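Local coordinates for aminotransferase TlmJ (Streptoalloteichus hindustanus, PDB 5UID), which probably catalyses pyridoxal 5'-phosphate-dependent transamination, as a member of the DegT/DnrJ/EryC1 family of aminotransferases, at residues 11-16 with 361-366; 20-25 with 252-257; 31-36 with 244-249; 42-47 with 257-262. All blocks are in the same frame, centred on the assembly; numbering follows the deposited sequence.

Contact 1 of 4, residues 11-16 with 361-366; sequences QPTLGE and HQALSD. With SO4 (sulfate ion), chain I.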
loop_
_atom_site.group_PDB
_atom_site.type_symbol
_atom_site.label_atom_id
_atom_site.label_comp_id
_atom_site.label_asym_id
_atom_site.label_seq_id
_atom_site.Cartn_x
_atom_site.Cartn_y
_atom_site.Cartn_z
ATOM N N GLN A 11 20.262 1.242 5.757
ATOM C CA GLN A 11 20.035 -0.041 6.407
ATOM C C GLN A 11 19.202 0.143 7.669
ATOM O O GLN A 11 19.540 0.973 8.520
ATOM C CB GLN A 11 21.361 -0.726 6.740
ATOM C CG GLN A 11 21.194 -2.130 7.283
ATOM C CD GLN A 11 22.504 -2.883 7.351
ATOM O OE1 GLN A 11 23.394 -2.679 6.526
ATOM N NE2 GLN A 11 22.630 -3.759 8.340
ATOM N N PRO A 12 18.109 -0.597 7.818
ATOM C CA PRO A 12 17.320 -0.520 9.052
ATOM C C PRO A 12 17.869 -1.441 10.132
ATOM O O PRO A 12 18.663 -2.349 9.874
ATOM C CB PRO A 12 15.929 -0.975 8.599
ATOM C CG PRO A 12 16.212 -1.941 7.497
ATOM C CD PRO A 12 17.471 -1.459 6.804
ATOM N N THR A 13 17.429 -1.190 11.365
ATOM C CA THR A 13 17.789 -2.021 12.515
ATOM C C THR A 13 16.507 -2.434 13.231
ATOM O O THR A 13 15.944 -1.658 14.009
ATOM C CB THR A 13 18.741 -1.297 13.469
ATOM O OG1 THR A 13 18.189 -0.027 13.844
ATOM C CG2 THR A 13 20.102 -1.092 12.818
ATOM N N LEU A 14 16.044 -3.649 12.956
ATOM C CA LEU A 14 14.899 -4.237 13.637
ATOM C C LEU A 14 15.328 -5.564 14.247
ATOM O O LEU A 14 15.989 -6.370 13.585
ATOM C CB LEU A 14 13.720 -4.440 12.678
ATOM C CG LEU A 14 12.889 -3.203 12.302
ATOM C CD1 LEU A 14 13.639 -2.253 11.374
ATOM C CD2 LEU A 14 11.563 -3.616 11.682
ATOM N N GLY A 15 14.958 -5.784 15.507
ATOM C CA GLY A 15 15.414 -6.959 16.222
ATOM C C GLY A 15 14.391 -7.576 17.156
ATOM O O GLY A 15 13.211 -7.691 16.808
ATOM N N GLU A 16 14.838 -7.968 18.354
ATOM C CA GLU A 16 13.985 -8.734 19.259
ATOM C C GLU A 16 12.790 -7.919 19.741
ATOM O O GLU A 16 11.680 -8.454 19.859
ATOM C CB GLU A 16 14.800 -9.240 20.449
ATOM C CG GLU A 16 15.800 -10.332 20.100
ATOM C CD GLU A 16 15.136 -11.637 19.690
ATOM O OE1 GLU A 16 13.931 -11.819 19.971
ATOM O OE2 GLU A 16 15.824 -12.485 19.084
ATOM N N HIS A 361 23.891 5.094 8.514
ATOM C CA HIS A 361 22.776 4.446 9.192
ATOM C C HIS A 361 23.288 3.881 10.508
ATOM O O HIS A 361 24.494 3.690 10.690
ATOM C CB HIS A 361 22.141 3.346 8.332
ATOM C CG HIS A 361 23.117 2.323 7.844
ATOM N ND1 HIS A 361 23.559 1.280 8.629
ATOM C CD2 HIS A 361 23.743 2.185 6.651
ATOM C CE1 HIS A 361 24.410 0.540 7.940
ATOM N NE2 HIS A 361 24.542 1.070 6.737
ATOM N N GLN A 362 22.355 3.615 11.425
ATOM C CA GLN A 362 22.743 3.194 12.767
ATOM C C GLN A 362 23.224 1.751 12.830
ATOM O O GLN A 362 23.593 1.297 13.918
ATOM C CB GLN A 362 21.585 3.396 13.751
ATOM C CG GLN A 362 20.367 2.524 13.503
ATOM C CD GLN A 362 19.434 3.110 12.463
ATOM O OE1 GLN A 362 19.740 4.129 11.840
ATOM N NE2 GLN A 362 18.284 2.474 12.276
ATOM N N ALA A 363 23.238 1.022 11.715
ATOM C CA ALA A 363 23.812 -0.317 11.694
ATOM C C ALA A 363 25.300 -0.316 11.372
ATOM O O ALA A 363 25.935 -1.371 11.455
ATOM C CB ALA A 363 23.075 -1.203 10.681
ATOM N N LEU A 364 25.863 0.831 11.006
ATOM C CA LEU A 364 27.289 0.912 10.721
ATOM C C LEU A 364 28.095 0.729 12.001
ATOM O O LEU A 364 27.842 1.397 13.006
ATOM C CB LEU A 364 27.625 2.259 10.082
ATOM C CG LEU A 364 27.056 2.548 8.694
ATOM C CD1 LEU A 364 27.287 4.000 8.315
ATOM C CD2 LEU A 364 27.685 1.615 7.671
ATOM N N SER A 365 29.063 -0.181 11.966
ATOM C CA SER A 365 29.990 -0.308 13.078
ATOM C C SER A 365 31.106 0.725 12.942
ATOM O O SER A 365 31.280 1.358 11.897
ATOM C CB SER A 365 30.570 -1.720 13.143
ATOM O OG SER A 365 31.367 -1.997 12.004
ATOM N N ASP A 366 31.868 0.900 14.025
ATOM C CA ASP A 366 33.028 1.782 13.961
ATOM C C ASP A 366 34.013 1.324 12.896
ATOM O O ASP A 366 34.649 2.158 12.242
ATOM C CB ASP A 366 33.714 1.859 15.324
ATOM C CG ASP A 366 32.855 2.543 16.369
ATOM O OD1 ASP A 366 32.004 3.371 15.990
ATOM O OD2 ASP A 366 33.036 2.254 17.570
HETATM S S SO4 I . 18.318 -6.701 18.801
HETATM O O1 SO4 I . 17.818 -5.580 18.011
HETATM O O2 SO4 I . 18.001 -6.481 20.209
HETATM O O3 SO4 I . 19.765 -6.801 18.641
HETATM O O4 SO4 I . 17.697 -7.944 18.352
HETATM O O HOH W 1 17.647 2.831 9.486
HETATM O O HOH W 2 25.889 -1.377 5.613
#
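Q11 lies over the imidazole of H361. Its CB sits almost above the middle of the ring, 3.4 Å from the H361 ring centroid and 7° off the normal, a CH-pi contact; L364 CG takes the opposite face, so the flat ring is held between two aliphatic carbons. With CG anti to the backbone N (chi1 -174°), the rest of Q11 runs out straight toward A363. CG and CD pass the A363 methyl, and Q11 NE2 ends 3.5 Å from A363 CB. OE1 turns the other way: it accepts from N8 ND2 and from a water, 3.0 Å from Q11 OE1, that also bonds H361 NE2. A glutamine suits this place because its stem is apolar enough for the ring and its amide can still reach polar partners. Residues 361-364 form a type I beta turn, closed by L364 N to H361 O, which leads through the N-cap S365 into helix 366-383; G15 is likewise the N-cap of helix 16-28. Within the turn, A363 N makes a weak bond to H361 ND1. The turn also presents Q362, whose bent chain brings Q362 NE2 to T13 OG1 at 3.0 Å, nearly straight at 165° and almost in the amide plane. NE2 gives a second bond to a water at 2.9 Å from Q362 NE2 that reaches Q11 O, while OE1 accepts from R269 NE on helix 249-280. Beside them T13 CG2 packs on A363 CB at 3.7 Å.

Contact 2 of 4, residues 20-25 with 252-257; sequences AAVREV and ASIGSV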
loop_
_atom_site.group_PDB
_atom_site.type_symbol
_atom_site.label_atom_id
_atom_site.label_comp_id
_atom_site.label_asym_id
_atom_site.label_seq_id
_atom_site.Cartn_x
_atom_site.Cartn_y
_atom_site.Cartn_z
ATOM N N ALA A 20 9.002 -9.061 19.217
ATOM C CA ALA A 20 8.059 -9.294 20.307
ATOM C C ALA A 20 6.746 -8.563 20.061
ATOM O O ALA A 20 5.672 -9.075 20.394
ATOM C CB ALA A 20 8.676 -8.865 21.638
ATOM N N ALA A 21 6.812 -7.365 19.474
ATOM C CA ALA A 21 5.589 -6.653 19.114
ATOM C C ALA A 21 4.804 -7.422 18.059
ATOM O O ALA A 21 3.585 -7.589 18.177
ATOM C CB ALA A 21 5.923 -5.243 18.621
ATOM N N VAL A 22 5.493 -7.909 17.024
ATOM C CA VAL A 22 4.832 -8.706 15.994
ATOM C C VAL A 22 4.228 -9.965 16.601
ATOM O O VAL A 22 3.119 -10.379 16.236
ATOM C CB VAL A 22 5.820 -9.042 14.861
ATOM C CG1 VAL A 22 5.185 -10.001 13.870
ATOM C CG2 VAL A 22 6.278 -7.772 14.156
ATOM N N ARG A 23 4.944 -10.588 17.541
ATOM C CA ARG A 23 4.471 -11.822 18.160
ATOM C C ARG A 23 3.120 -11.621 18.838
ATOM O O ARG A 23 2.189 -12.409 18.636
ATOM C CB ARG A 23 5.504 -12.335 19.165
ATOM C CG ARG A 23 5.157 -13.691 19.768
ATOM C CD ARG A 23 6.135 -14.101 20.863
ATOM N NE ARG A 23 7.515 -14.166 20.387
ATOM C CZ ARG A 23 8.491 -13.365 20.806
ATOM N NH1 ARG A 23 8.241 -12.437 21.721
ATOM N NH2 ARG A 23 9.719 -13.496 20.316
ATOM N N GLU A 24 2.989 -10.565 19.646
ATOM C CA GLU A 24 1.737 -10.371 20.371
ATOM C C GLU A 24 0.615 -9.901 19.452
ATOM O O GLU A 24 -0.558 -10.173 19.726
ATOM C CB GLU A 24 1.938 -9.397 21.538
ATOM C CG GLU A 24 2.291 -7.973 21.159
ATOM C CD GLU A 24 2.562 -7.106 22.379
ATOM O OE1 GLU A 24 3.224 -7.591 23.322
ATOM O OE2 GLU A 24 2.101 -5.946 22.402
ATOM N N VAL A 25 0.947 -9.211 18.358
ATOM C CA VAL A 25 -0.068 -8.904 17.354
ATOM C C VAL A 25 -0.564 -10.185 16.692
ATOM O O VAL A 25 -1.771 -10.370 16.497
ATOM C CB VAL A 25 0.478 -7.903 16.319
ATOM C CG1 VAL A 25 -0.531 -7.688 15.205
ATOM C CG2 VAL A 25 0.802 -6.583 16.986
ATOM N N ALA A 252 2.069 -1.024 12.527
ATOM C CA ALA A 252 1.930 0.009 13.548
ATOM C C ALA A 252 2.622 -0.391 14.845
ATOM O O ALA A 252 3.246 0.447 15.506
ATOM C CB ALA A 252 0.451 0.308 13.796
ATOM N N SER A 253 2.522 -1.668 15.230
ATOM C CA SER A 253 3.176 -2.110 16.459
ATOM C C SER A 253 4.693 -2.036 16.329
ATOM O O SER A 253 5.391 -1.720 17.299
ATOM C CB SER A 253 2.736 -3.529 16.816
ATOM O OG SER A 253 3.287 -4.482 15.925
ATOM N N ILE A 254 5.219 -2.329 15.139
ATOM C CA ILE A 254 6.638 -2.106 14.883
ATOM C C ILE A 254 6.970 -0.622 14.989
ATOM O O ILE A 254 8.022 -0.242 15.518
ATOM C CB ILE A 254 7.024 -2.677 13.505
ATOM C CG1 ILE A 254 6.800 -4.189 13.476
ATOM C CG2 ILE A 254 8.471 -2.343 13.162
ATOM C CD1 ILE A 254 7.137 -4.819 12.143
ATOM N N GLY A 255 6.076 0.238 14.495
ATOM C CA GLY A 255 6.345 1.669 14.507
ATOM C C GLY A 255 6.506 2.236 15.904
ATOM O O GLY A 255 7.375 3.077 16.147
ATOM N N SER A 256 5.664 1.795 16.842
ATOM C CA SER A 256 5.786 2.272 18.214
ATOM C C SER A 256 7.129 1.876 18.815
ATOM O O SER A 256 7.725 2.641 19.581
ATOM C CB SER A 256 4.635 1.737 19.065
ATOM O OG SER A 256 3.418 2.381 18.735
ATOM N N VAL A 257 7.623 0.684 18.473
ATOM C CA VAL A 257 8.926 0.254 18.972
ATOM C C VAL A 257 10.035 1.079 18.329
ATOM O O VAL A 257 10.945 1.563 19.012
ATOM C CB VAL A 257 9.125 -1.253 18.728
ATOM C CG1 VAL A 257 10.524 -1.677 19.150
ATOM C CG2 VAL A 257 8.072 -2.061 19.476
#
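Helix segments 20-25 and 252-257 run roughly antiparallel, their axes 8.8 Å apart at closest approach and 149° between their directions, with A21 and S253 facing each other where the backbones come nearest. Small residues suit that point. A21 CB rests 3.8 Å from S253 O and at the same distance from S253 OG; it also meets V257, one turn on from S253, with A21 CB 3.9 Å from V257 CG2. One turn along, V25 CG2 closes on the serine hydroxyl, 3.4 Å from S253 OG, a van der Waals contact with a polar atom whose own bonding is settled elsewhere. S253 OG lies between its backbone N and carbonyl carbon (chi1 71°), which carries it back to V250 O of its own helix; a buried serine can thus pack almost like an alanine. The larger branches meet beside this line. V22 CG2, placed next to its backbone N, crosses the end of I254 and touches both I254 CG1 and I254 CD1, the latter at 3.7 Å from V22 CG2. I254 also packs on F26 of the second subunit, and V22 on L19 of that subunit, so this apolar patch continues into the dimer interface. The contact is an antiparallel helix pair that lends I254 to the pyridoxal-5'-phosphate pocket at the subunit boundary, consistent with the fold type I (aspartate aminotransferase-like) enzymes, which work as dimers.

Contact 3 of 4, residues 31-36 with 244-249; sequences LGRGPR and RSISND. With PLP (pyridoxal-5'-phosphate), chain J.
The carboxylate of D249 reaches into the bend formed by residues 32-36 and takes a backbone N-H on each oxygen. G34 N gives the shorter bond, 2.7 Å to D249 OD1, and R36 N lies 3.0 Å from D249 OD2; the two donors come from opposite faces of the carboxylate, 51° and 53° out of its plane. G34 has no side chain, so D249 OD2 can come within 3.2 Å of G34 CA, and P35, lacking an N-H, suits the first turn of helix 35-48, where none is needed. The backbone of D249 is held as well: D249 N donates to L31 O at 3.0 Å and, weakly, to G32 O. Next to it, R33 lays its aliphatic stem across I246 at about a right angle, R33 CD being 3.6 Å from I246 CB. R36 presses CB and CG against the D249 carboxylate, but its guanidinium turns away toward E24, with which it pairs at a doubtfully short distance. N248, which touches L31 O with its CB, caps helix 249-280 through OD1 to A251 N, while N248 ND2 lies 3.4 Å from PLP C5A. Farther out, D193 of the second subunit bonds that ND2, and T37 OG1 bonds D249 OD1. D249 is thus a buried acid gripped by N-H groups at the start of helix 35-48, whose dipole would probably stabilise its negative charge, and that grip ties the helix start to the loop carrying a cofactor-pocket residue.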
loop_
_atom_site.group_PDB
_atom_site.type_symbol
_atom_site.label_atom_id
_atom_site.label_comp_id
_atom_site.label_asym_id
_atom_site.label_seq_id
_atom_site.Cartn_x
_atom_site.Cartn_y
_atom_site.Cartn_z
ATOM N N LEU A 31 -4.881 -8.311 13.017
ATOM C CA LEU A 31 -3.714 -7.815 12.304
ATOM C C LEU A 31 -3.995 -6.559 11.490
ATOM O O LEU A 31 -3.057 -5.811 11.195
ATOM C CB LEU A 31 -3.150 -8.907 11.383
ATOM C CG LEU A 31 -2.237 -9.981 11.994
ATOM C CD1 LEU A 31 -2.926 -10.784 13.089
ATOM C CD2 LEU A 31 -1.710 -10.913 10.913
ATOM N N GLY A 32 -5.249 -6.303 11.132
ATOM C CA GLY A 32 -5.604 -5.112 10.387
ATOM C C GLY A 32 -5.578 -3.873 11.260
ATOM O O GLY A 32 -5.167 -3.896 12.421
ATOM N N ARG A 33 -6.030 -2.766 10.675
ATOM C CA ARG A 33 -6.099 -1.504 11.402
ATOM C C ARG A 33 -6.942 -1.662 12.662
ATOM O O ARG A 33 -8.124 -2.011 12.588
ATOM C CB ARG A 33 -6.677 -0.409 10.509
ATOM C CG ARG A 33 -5.689 0.693 10.167
ATOM C CD ARG A 33 -6.348 1.838 9.409
ATOM N NE ARG A 33 -7.266 2.609 10.243
ATOM C CZ ARG A 33 -8.589 2.592 10.117
ATOM N NH1 ARG A 33 -9.160 1.843 9.184
ATOM N NH2 ARG A 33 -9.342 3.328 10.922
ATOM N N GLY A 34 -6.329 -1.410 13.818
ATOM C CA GLY A 34 -7.008 -1.544 15.082
ATOM C C GLY A 34 -6.395 -0.691 16.174
ATOM O O GLY A 34 -5.932 0.430 15.938
ATOM N N PRO A 35 -6.383 -1.214 17.404
ATOM C CA PRO A 35 -5.862 -0.420 18.530
ATOM C C PRO A 35 -4.389 -0.069 18.409
ATOM O O PRO A 35 -3.974 0.979 18.920
ATOM C CB PRO A 35 -6.134 -1.318 19.746
ATOM C CG PRO A 35 -6.239 -2.701 19.185
ATOM C CD PRO A 35 -6.862 -2.540 17.828
ATOM N N ARG A 36 -3.581 -0.905 17.751
ATOM C CA ARG A 36 -2.159 -0.594 17.624
ATOM C C ARG A 36 -1.924 0.576 16.677
ATOM O O ARG A 36 -0.999 1.371 16.893
ATOM C CB ARG A 36 -1.382 -1.824 17.152
ATOM C CG ARG A 36 -1.693 -3.088 17.938
ATOM C CD ARG A 36 -1.413 -2.904 19.421
ATOM N NE ARG A 36 -0.014 -3.156 19.751
ATOM C CZ ARG A 36 0.443 -4.313 20.222
ATOM N NH1 ARG A 36 -0.390 -5.326 20.421
ATOM N NH2 ARG A 36 1.733 -4.456 20.497
ATOM N N ARG A 244 -7.518 1.796 -1.356
ATOM C CA ARG A 244 -7.310 1.332 0.014
ATOM C C ARG A 244 -5.894 1.740 0.401
ATOM O O ARG A 244 -4.916 1.133 -0.045
ATOM C CB ARG A 244 -7.526 -0.174 0.124
ATOM C CG ARG A 244 -7.592 -0.698 1.553
ATOM C CD ARG A 244 -7.906 -2.182 1.559
ATOM N NE ARG A 244 -7.931 -2.765 2.901
ATOM C CZ ARG A 244 -6.876 -3.305 3.503
ATOM N NH1 ARG A 244 -5.701 -3.327 2.888
ATOM N NH2 ARG A 244 -6.993 -3.829 4.718
ATOM N N SER A 245 -5.788 2.775 1.230
ATOM C CA SER A 245 -4.522 3.447 1.491
ATOM C C SER A 245 -4.130 3.378 2.964
ATOM O O SER A 245 -3.406 4.242 3.459
ATOM C CB SER A 245 -4.597 4.902 1.033
ATOM O OG SER A 245 -5.083 4.993 -0.295
ATOM N N ILE A 246 -4.594 2.357 3.671
ATOM C CA ILE A 246 -4.383 2.253 5.104
ATOM C C ILE A 246 -3.207 1.328 5.379
ATOM O O ILE A 246 -2.755 0.570 4.516
ATOM C CB ILE A 246 -5.652 1.753 5.828
ATOM C CG1 ILE A 246 -6.061 0.378 5.290
ATOM C CG2 ILE A 246 -6.782 2.757 5.672
ATOM C CD1 ILE A 246 -7.195 -0.271 6.057
ATOM N N SER A 247 -2.698 1.398 6.604
ATOM C CA SER A 247 -1.694 0.475 7.102
ATOM C C SER A 247 -2.384 -0.571 7.979
ATOM O O SER A 247 -3.612 -0.691 7.987
ATOM C CB SER A 247 -0.603 1.240 7.854
ATOM O OG SER A 247 0.515 0.409 8.112
ATOM N N ASN A 248 -1.597 -1.339 8.732
ATOM C CA ASN A 248 -2.147 -2.392 9.573
ATOM C C ASN A 248 -1.470 -2.367 10.939
ATOM O O ASN A 248 -0.459 -1.689 11.148
ATOM C CB ASN A 248 -2.005 -3.771 8.911
ATOM C CG ASN A 248 -0.565 -4.118 8.578
ATOM O OD1 ASN A 248 0.249 -4.366 9.470
ATOM N ND2 ASN A 248 -0.249 -4.157 7.289
ATOM N N ASP A 249 -2.049 -3.123 11.880
ATOM C CA ASP A 249 -1.556 -3.120 13.253
ATOM C C ASP A 249 -0.224 -3.841 13.403
ATOM O O ASP A 249 0.475 -3.620 14.398
ATOM C CB ASP A 249 -2.584 -3.751 14.197
ATOM C CG ASP A 249 -3.560 -2.732 14.764
ATOM O OD1 ASP A 249 -3.631 -1.607 14.226
ATOM O OD2 ASP A 249 -4.246 -3.053 15.758
HETATM N N1 PLP J . 3.502 -7.104 8.186
HETATM C C2 PLP J . 4.628 -6.351 8.428
HETATM C C2A PLP J . 5.518 -6.679 9.586
HETATM C C3 PLP J . 4.950 -5.285 7.597
HETATM O O3 PLP J . 6.075 -4.551 7.859
HETATM C C4 PLP J . 4.139 -4.950 6.517
HETATM C C4A PLP J . 4.176 -3.505 6.096
HETATM O O4A PLP J . 3.177 -2.786 6.143
HETATM C C5 PLP J . 2.998 -5.719 6.283
HETATM C C6 PLP J . 2.692 -6.787 7.118
HETATM C C5A PLP J . 2.067 -5.436 5.121
HETATM O O4P PLP J . 2.795 -5.169 3.941
#

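Contact 4 of 4, residues 42-47 with 257-262; sequences ADFAEH and VQLRRL
H47 and L259 both send CG out anti to the backbone N (chi1 171° and -177°), which carries both side chains into the gap between their helices. L259 then forks. L259 CD1 comes over one face of the H47 imidazole, toward its rim, making a CH-pi contact 4.1 Å from the H47 ring centroid. L259 CD2 settles against the backbone of the other helix, 3.6 Å from D43 C, and lies near the F44 ring. A leucine suits this position because its two methyls can fill two neighbouring niches at once. The imidazole is also met by L262, with L262 CD2 3.7 Å from H47 CE1, while H47 NE2 is bonded to V163 O; the ring therefore serves both apolar neighbours and a polar partner. F44 looks inward, edge-to-face with W181 and F183. At the outer margin the chemistry becomes ionic but indirect. D43 OD2 and R260 NH1 stay 4.4 Å apart, too far for a salt bridge, and a water joins them, 2.6 Å from D43 OD2 and 3.0 Å from R260 NH1, lying in the guanidinium plane. D43 OD2 also accepts from S256 OG. The axes run nearly parallel, 23° apart and 10.5 Å at closest approach, a wide spacing that the long leucine spans. It is a side-by-side packing of helix 35-48 on the long helix 249-280, leucine-centred with a water-bridged charged pair at its edge.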
loop_
_atom_site.group_PDB
_atom_site.type_symbol
_atom_site.label_atom_id
_atom_site.label_comp_id
_atom_site.label_asym_id
_atom_site.label_seq_id
_atom_site.Cartn_x
_atom_site.Cartn_y
_atom_site.Cartn_z
ATOM N N ALA A 42 -1.101 8.145 18.000
ATOM C CA ALA A 42 -0.967 8.979 19.191
ATOM C C ALA A 42 0.495 9.158 19.577
ATOM O O ALA A 42 0.907 10.250 19.990
ATOM C CB ALA A 42 -1.762 8.375 20.348
ATOM N N ASP A 43 1.297 8.098 19.450
ATOM C CA ASP A 43 2.720 8.203 19.749
ATOM C C ASP A 43 3.414 9.159 18.786
ATOM O O ASP A 43 4.184 10.032 19.204
ATOM C CB ASP A 43 3.371 6.820 19.694
ATOM C CG ASP A 43 2.972 5.939 20.862
ATOM O OD1 ASP A 43 2.304 6.446 21.788
ATOM O OD2 ASP A 43 3.327 4.740 20.850
ATOM N N PHE A 44 3.154 9.004 17.485
ATOM C CA PHE A 44 3.810 9.853 16.495
ATOM C C PHE A 44 3.366 11.305 16.635
ATOM O O PHE A 44 4.184 12.224 16.508
ATOM C CB PHE A 44 3.529 9.329 15.085
ATOM C CG PHE A 44 4.484 9.843 14.044
ATOM C CD1 PHE A 44 5.781 9.363 13.980
ATOM C CD2 PHE A 44 4.083 10.802 13.128
ATOM C CE1 PHE A 44 6.666 9.833 13.026
ATOM C CE2 PHE A 44 4.961 11.275 12.169
ATOM C CZ PHE A 44 6.255 10.790 12.118
ATOM N N ALA A 45 2.077 11.531 16.910
ATOM C CA ALA A 45 1.582 12.893 17.102
ATOM C C ALA A 45 2.287 13.582 18.264
ATOM O O ALA A 45 2.625 14.769 18.179
ATOM C CB ALA A 45 0.070 12.876 17.327
ATOM N N GLU A 46 2.512 12.856 19.362
ATOM C CA GLU A 46 3.271 13.422 20.472
ATOM C C GLU A 46 4.709 13.712 20.058
ATOM O O GLU A 46 5.285 14.731 20.454
ATOM C CB GLU A 46 3.236 12.475 21.670
ATOM C CG GLU A 46 4.054 12.948 22.861
ATOM C CD GLU A 46 4.071 11.942 23.995
ATOM O OE1 GLU A 46 3.318 10.947 23.923
ATOM O OE2 GLU A 46 4.840 12.145 24.959
ATOM N N HIS A 47 5.299 12.824 19.253
ATOM C CA HIS A 47 6.642 13.058 18.735
ATOM C C HIS A 47 6.702 14.346 17.922
ATOM O O HIS A 47 7.682 15.097 18.003
ATOM C CB HIS A 47 7.081 11.860 17.891
ATOM C CG HIS A 47 8.355 12.080 17.139
ATOM N ND1 HIS A 47 9.586 12.138 17.758
ATOM C CD2 HIS A 47 8.591 12.248 15.817
ATOM C CE1 HIS A 47 10.524 12.335 16.849
ATOM N NE2 HIS A 47 9.947 12.406 15.663
ATOM N N VAL A 257 7.623 0.684 18.473
ATOM C CA VAL A 257 8.926 0.254 18.972
ATOM C C VAL A 257 10.035 1.079 18.329
ATOM O O VAL A 257 10.945 1.563 19.012
ATOM C CB VAL A 257 9.125 -1.253 18.728
ATOM C CG1 VAL A 257 10.524 -1.677 19.150
ATOM C CG2 VAL A 257 8.072 -2.061 19.476
ATOM N N GLN A 258 9.971 1.257 17.007
ATOM C CA GLN A 258 10.989 2.042 16.313
ATOM C C GLN A 258 10.983 3.493 16.778
ATOM O O GLN A 258 12.042 4.128 16.869
ATOM C CB GLN A 258 10.770 1.965 14.801
ATOM C CG GLN A 258 11.083 0.609 14.193
ATOM C CD GLN A 258 12.541 0.466 13.802
ATOM O OE1 GLN A 258 13.050 1.221 12.971
ATOM N NE2 GLN A 258 13.224 -0.504 14.402
ATOM N N LEU A 259 9.801 4.036 17.078
ATOM C CA LEU A 259 9.720 5.418 17.539
ATOM C C LEU A 259 10.431 5.600 18.876
ATOM O O LEU A 259 11.128 6.601 19.085
ATOM C CB LEU A 259 8.258 5.852 17.636
ATOM C CG LEU A 259 8.003 7.307 18.032
ATOM C CD1 LEU A 259 8.782 8.251 17.127
ATOM C CD2 LEU A 259 6.517 7.618 17.985
ATOM N N ARG A 260 10.276 4.641 19.793
ATOM C CA ARG A 260 10.976 4.732 21.073
ATOM C C ARG A 260 12.484 4.629 20.898
ATOM O O ARG A 260 13.240 5.202 21.692
ATOM C CB ARG A 260 10.481 3.647 22.030
ATOM C CG ARG A 260 9.117 3.923 22.632
ATOM C CD ARG A 260 8.753 2.878 23.677
ATOM N NE ARG A 260 8.405 1.591 23.079
ATOM C CZ ARG A 260 7.165 1.226 22.766
ATOM N NH1 ARG A 260 6.151 2.050 22.991
ATOM N NH2 ARG A 260 6.939 0.035 22.228
ATOM N N ARG A 261 12.938 3.908 19.872
ATOM C CA ARG A 261 14.358 3.772 19.578
ATOM C C ARG A 261 14.893 4.887 18.692
ATOM O O ARG A 261 16.115 4.998 18.539
ATOM C CB ARG A 261 14.631 2.421 18.902
ATOM C CG ARG A 261 14.233 1.206 19.731
ATOM C CD ARG A 261 14.543 -0.088 18.992
ATOM N NE ARG A 261 15.978 -0.268 18.787
ATOM C CZ ARG A 261 16.514 -1.211 18.017
ATOM N NH1 ARG A 261 15.732 -2.064 17.366
ATOM N NH2 ARG A 261 17.831 -1.297 17.891
ATOM N N LEU A 262 14.012 5.707 18.115
ATOM C CA LEU A 262 14.443 6.735 17.167
ATOM C C LEU A 262 15.497 7.679 17.734
ATOM O O LEU A 262 16.488 7.943 17.031
ATOM C CB LEU A 262 13.221 7.508 16.658
ATOM C CG LEU A 262 13.491 8.656 15.683
ATOM C CD1 LEU A 262 14.203 8.147 14.441
ATOM C CD2 LEU A 262 12.198 9.371 15.310
HETATM O O HOH W 3 3.295 2.848 22.643
#

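Three of the contacts are built on helix 249-280 or the loop that opens it: contact 3 at its start, then contacts 2 and 4, which share V257. Contact 2 is the buried one, made of small and branched side chains, mostly apolar, with one buried serine, whereas contacts 1, 3 and 4 are partly buried and mix in polar bonds. Contact 3 relies on a carboxylate taking backbone N-H groups, contact 1 on side-chain amides, waters and a ring, contact 4 on leucines beside opposite charges bridged by a water. Contacts 2 and 3 join where A252 packs on R36, contacts 1 and 4 through T13 O and Q258 NE2. All but contact 4 also touch the second subunit.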